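Local structure of peroxisomal catalase A (Saccharomyces cerevisiae, 1A4E) at residues K447-G459 / D476-E488. The protein is a heme-dependent peroxisomal catalase that probably breaks down hydrogen peroxide from peroxisomal oxidases into water and oxygen. Residues are numbered along the deposited sequence; the frame is centred on the assembly and turned at random.
Sequences KNLAYNIGIHVEG and DKGLSEAIKKVAE
Val486 packs as a knob against helix 445-457, in a hole formed by Ala450, Tyr451, Gly454 and Ile455, and its two methyls divide the hole between them. CG1, anti to the backbone N (chi1 -178°), lies 3.7 Å from Tyr451 CD1, an oblique approach to the ring, and 3.9 Å from Ile455 CG2; that Ile455 methyl also rests over one face of the tyrosine ring, offset toward its rim. CG2 is directed at the backbone of Ala450 and Tyr451. Val486 CB comes within 3.8 Å of Gly454 CA, and a beta carbon on the glycine would clash with it, so the missing side chain is consistent with the 7.4 Å approach of the helix axes, which cross at -46°. Ala450 packs just as closely, its CB 3.6 Å from Ala482 CB. Helices 445-457 and 477-487, joined through helix 462-473, belong to the C-terminal helical region of the catalase fold, and this apolar crossing lies away from the heme site. On the flank facing helix 462-473, Ile483 sends CD1 to Ile453 CD1 at 3.7 Å, while its CG1 rests against Ala450 O and CA; Phe472 of helix 462-473 touches both isoleucines. An alanine in place of Ile483 is likely to open a gap beside Ile453 and Phe472, where the longer side chain touches both, and leave Ile453 CD1 without its partner from helix 477-487. No hydrogen bond joins the two segments: near the C-terminal ends Ala487 CA makes a CA-H...O contact with Gly454 O at 3.5 Å, bent to 129° at the hydrogen.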
loop_
_atom_site.group_PDB
_atom_site.type_symbol
_atom_site.label_atom_id
_atom_site.label_comp_id
_atom_site.label_asym_id
_atom_site.label_seq_id
_atom_site.Cartn_x
_atom_site.Cartn_y
_atom_site.Cartn_z
ATOM N N LYS B 447 35.726 34.234 7.039
ATOM C CA LYS B 447 36.671 33.238 7.533
ATOM C C LYS B 447 35.909 31.953 7.807
ATOM O O LYS B 447 36.361 30.865 7.448
ATOM C CB LYS B 447 37.329 33.681 8.835
ATOM C CG LYS B 447 38.213 34.912 8.690
ATOM C CD LYS B 447 38.634 35.477 10.046
ATOM C CE LYS B 447 39.642 34.630 10.818
ATOM N NZ LYS B 447 40.900 34.529 10.099
ATOM N N ASN B 448 34.731 32.108 8.439
ATOM C CA ASN B 448 33.850 30.989 8.720
ATOM C C ASN B 448 33.341 30.353 7.448
ATOM O O ASN B 448 33.290 29.133 7.419
ATOM C CB ASN B 448 32.654 31.426 9.559
ATOM C CG ASN B 448 33.005 31.648 11.023
ATOM O OD1 ASN B 448 34.099 31.342 11.489
ATOM N ND2 ASN B 448 32.079 32.185 11.807
ATOM N N LEU B 449 33.013 31.106 6.384
ATOM C CA LEU B 449 32.577 30.503 5.124
ATOM C C LEU B 449 33.651 29.584 4.547
ATOM O O LEU B 449 33.371 28.437 4.197
ATOM C CB LEU B 449 32.250 31.585 4.084
ATOM C CG LEU B 449 31.852 31.129 2.670
ATOM C CD1 LEU B 449 30.498 30.450 2.698
ATOM C CD2 LEU B 449 31.761 32.319 1.747
ATOM N N ALA B 450 34.894 30.087 4.514
ATOM C CA ALA B 450 36.025 29.343 3.990
ATOM C C ALA B 450 36.357 28.104 4.797
ATOM O O ALA B 450 36.719 27.078 4.227
ATOM C CB ALA B 450 37.247 30.229 3.962
ATOM N N TYR B 451 36.208 28.206 6.122
ATOM C CA TYR B 451 36.444 27.093 7.024
ATOM C C TYR B 451 35.362 26.022 6.876
ATOM O O TYR B 451 35.688 24.836 6.803
ATOM C CB TYR B 451 36.488 27.622 8.460
ATOM C CG TYR B 451 36.638 26.531 9.514
ATOM C CD1 TYR B 451 37.877 25.919 9.748
ATOM C CD2 TYR B 451 35.510 26.130 10.235
ATOM C CE1 TYR B 451 37.979 24.907 10.705
ATOM C CE2 TYR B 451 35.610 25.117 11.186
ATOM C CZ TYR B 451 36.843 24.519 11.417
ATOM O OH TYR B 451 36.923 23.523 12.364
ATOM N N ASN B 452 34.086 26.444 6.820
ATOM C CA ASN B 452 32.939 25.548 6.681
ATOM C C ASN B 452 32.996 24.765 5.382
ATOM O O ASN B 452 32.665 23.581 5.363
ATOM C CB ASN B 452 31.627 26.340 6.726
ATOM C CG ASN B 452 31.345 26.999 8.073
ATOM O OD1 ASN B 452 31.930 26.653 9.098
ATOM N ND2 ASN B 452 30.462 27.993 8.134
ATOM N N ILE B 453 33.458 25.396 4.296
ATOM C CA ILE B 453 33.610 24.689 3.036
ATOM C C ILE B 453 34.843 23.798 3.126
ATOM O O ILE B 453 34.790 22.636 2.743
ATOM C CB ILE B 453 33.767 25.684 1.866
ATOM C CG1 ILE B 453 32.593 26.636 1.811
ATOM C CG2 ILE B 453 33.801 24.913 0.550
ATOM C CD1 ILE B 453 32.753 27.827 0.850
ATOM N N GLY B 454 35.935 24.320 3.696
ATOM C CA GLY B 454 37.208 23.623 3.773
ATOM C C GLY B 454 37.165 22.299 4.513
ATOM O O GLY B 454 37.702 21.316 4.005
ATOM N N ILE B 455 36.510 22.244 5.684
ATOM C CA ILE B 455 36.418 21.006 6.451
ATOM C C ILE B 455 35.508 19.956 5.809
ATOM O O ILE B 455 35.610 18.771 6.125
ATOM C CB ILE B 455 35.916 21.268 7.895
ATOM C CG1 ILE B 455 34.509 21.847 7.947
ATOM C CG2 ILE B 455 36.950 22.171 8.543
ATOM C CD1 ILE B 455 33.950 21.960 9.376
ATOM N N HIS B 456 34.630 20.384 4.891
ATOM C CA HIS B 456 33.740 19.489 4.167
ATOM C C HIS B 456 34.426 18.945 2.910
ATOM O O HIS B 456 34.378 17.744 2.649
ATOM C CB HIS B 456 32.474 20.278 3.827
ATOM C CG HIS B 456 31.366 19.440 3.220
ATOM N ND1 HIS B 456 31.302 18.947 1.994
ATOM C CD2 HIS B 456 30.233 19.046 3.888
ATOM C CE1 HIS B 456 30.188 18.272 1.885
ATOM N NE2 HIS B 456 29.555 18.336 3.029
ATOM N N VAL B 457 35.091 19.826 2.145
ATOM C CA VAL B 457 35.803 19.490 0.909
ATOM C C VAL B 457 37.008 18.598 1.177
ATOM O O VAL B 457 37.384 17.798 0.322
ATOM C CB VAL B 457 36.266 20.789 0.193
ATOM C CG1 VAL B 457 37.013 20.525 -1.097
ATOM C CG2 VAL B 457 35.039 21.545 -0.242
ATOM N N GLU B 458 37.600 18.727 2.369
ATOM C CA GLU B 458 38.737 17.933 2.808
ATOM C C GLU B 458 38.537 16.430 2.607
ATOM O O GLU B 458 39.451 15.707 2.206
ATOM C CB GLU B 458 38.957 18.314 4.272
ATOM C CG GLU B 458 40.018 17.602 5.092
ATOM C CD GLU B 458 39.542 16.282 5.683
ATOM O OE1 GLU B 458 38.703 16.308 6.588
ATOM O OE2 GLU B 458 40.002 15.239 5.219
ATOM N N GLY B 459 37.303 15.972 2.855
ATOM C CA GLY B 459 36.941 14.572 2.715
ATOM C C GLY B 459 36.703 14.120 1.277
ATOM O O GLY B 459 36.176 13.026 1.063
ATOM N N ASP B 476 35.658 34.523 -6.063
ATOM C CA ASP B 476 36.716 35.312 -5.446
ATOM C C ASP B 476 37.932 34.404 -5.289
ATOM O O ASP B 476 37.852 33.323 -4.700
ATOM C CB ASP B 476 36.252 35.820 -4.075
ATOM C CG ASP B 476 37.191 36.822 -3.420
ATOM O OD1 ASP B 476 37.028 38.017 -3.645
ATOM O OD2 ASP B 476 38.070 36.416 -2.669
ATOM N N LYS B 477 39.081 34.831 -5.827
ATOM C CA LYS B 477 40.297 34.036 -5.745
ATOM C C LYS B 477 40.863 33.937 -4.342
ATOM O O LYS B 477 41.500 32.940 -4.018
ATOM C CB LYS B 477 41.329 34.620 -6.703
ATOM C CG LYS B 477 41.067 34.059 -8.103
ATOM C CD LYS B 477 41.082 35.066 -9.259
ATOM C CE LYS B 477 42.437 35.744 -9.444
ATOM N NZ LYS B 477 42.463 36.522 -10.668
ATOM N N GLY B 478 40.593 34.937 -3.493
ATOM C CA GLY B 478 41.030 34.925 -2.102
ATOM C C GLY B 478 40.249 33.910 -1.273
ATOM O O GLY B 478 40.779 33.317 -0.330
ATOM N N LEU B 479 38.974 33.720 -1.661
ATOM C CA LEU B 479 38.056 32.766 -1.050
ATOM C C LEU B 479 38.554 31.363 -1.376
ATOM O O LEU B 479 38.655 30.513 -0.493
ATOM C CB LEU B 479 36.652 32.924 -1.627
ATOM C CG LEU B 479 35.356 32.576 -0.901
ATOM C CD1 LEU B 479 34.402 32.137 -1.991
ATOM C CD2 LEU B 479 35.490 31.476 0.138
ATOM N N SER B 480 38.881 31.133 -2.650
ATOM C CA SER B 480 39.382 29.848 -3.103
ATOM C C SER B 480 40.670 29.421 -2.404
ATOM O O SER B 480 40.837 28.247 -2.064
ATOM C CB SER B 480 39.595 29.934 -4.595
ATOM O OG SER B 480 40.128 28.724 -5.101
ATOM N N GLU B 481 41.566 30.395 -2.169
ATOM C CA GLU B 481 42.829 30.167 -1.479
ATOM C C GLU B 481 42.612 29.772 -0.028
ATOM O O GLU B 481 43.297 28.889 0.482
ATOM C CB GLU B 481 43.709 31.424 -1.490
ATOM C CG GLU B 481 44.319 31.878 -2.822
ATOM C CD GLU B 481 45.227 30.866 -3.516
ATOM O OE1 GLU B 481 46.028 30.195 -2.857
ATOM O OE2 GLU B 481 45.127 30.756 -4.737
ATOM N N ALA B 482 41.659 30.433 0.638
ATOM C CA ALA B 482 41.326 30.143 2.022
ATOM C C ALA B 482 40.671 28.775 2.205
ATOM O O ALA B 482 40.910 28.116 3.218
ATOM C CB ALA B 482 40.389 31.221 2.543
ATOM N N ILE B 483 39.870 28.321 1.228
ATOM C CA ILE B 483 39.235 27.004 1.264
ATOM C C ILE B 483 40.298 25.934 1.114
ATOM O O ILE B 483 40.271 24.943 1.841
ATOM C CB ILE B 483 38.188 26.864 0.120
ATOM C CG1 ILE B 483 37.015 27.785 0.415
ATOM C CG2 ILE B 483 37.698 25.419 -0.014
ATOM C CD1 ILE B 483 36.107 27.981 -0.809
ATOM N N LYS B 484 41.231 26.152 0.176
ATOM C CA LYS B 484 42.330 25.229 -0.080
ATOM C C LYS B 484 43.240 25.062 1.139
ATOM O O LYS B 484 43.706 23.962 1.442
ATOM C CB LYS B 484 43.126 25.745 -1.278
ATOM C CG LYS B 484 44.223 24.793 -1.765
ATOM C CD LYS B 484 45.215 25.469 -2.706
ATOM C CE LYS B 484 45.873 26.662 -2.005
ATOM N NZ LYS B 484 46.931 27.232 -2.814
ATOM N N LYS B 485 43.449 26.165 1.868
ATOM C CA LYS B 485 44.255 26.192 3.076
ATOM C C LYS B 485 43.622 25.404 4.223
ATOM O O LYS B 485 44.335 24.767 5.002
ATOM C CB LYS B 485 44.459 27.657 3.446
ATOM C CG LYS B 485 45.250 27.950 4.707
ATOM C CD LYS B 485 45.367 29.458 4.817
ATOM C CE LYS B 485 45.875 29.872 6.184
ATOM N NZ LYS B 485 45.997 31.317 6.224
ATOM N N VAL B 486 42.285 25.419 4.343
ATOM C CA VAL B 486 41.613 24.663 5.390
ATOM C C VAL B 486 41.554 23.190 5.000
ATOM O O VAL B 486 41.859 22.328 5.821
ATOM C CB VAL B 486 40.182 25.218 5.623
ATOM C CG1 VAL B 486 39.495 24.450 6.747
ATOM C CG2 VAL B 486 40.249 26.674 6.060
ATOM N N ALA B 487 41.222 22.882 3.738
ATOM C CA ALA B 487 41.135 21.510 3.253
ATOM C C ALA B 487 42.438 20.725 3.361
ATOM O O ALA B 487 42.431 19.494 3.357
ATOM C CB ALA B 487 40.700 21.501 1.798
ATOM N N GLU B 488 43.562 21.449 3.478
ATOM C CA GLU B 488 44.881 20.856 3.663
ATOM C C GLU B 488 45.424 20.998 5.092
ATOM O O GLU B 488 45.029 21.915 5.817
ATOM C CB GLU B 488 45.847 21.496 2.665
ATOM C CG GLU B 488 45.466 21.185 1.215
ATOM C CD GLU B 488 46.269 21.915 0.143
ATOM O OE1 GLU B 488 46.674 23.062 0.352
ATOM O OE2 GLU B 488 46.478 21.326 -0.917
ATOM O OXT GLU B 488 46.235 20.161 5.482
#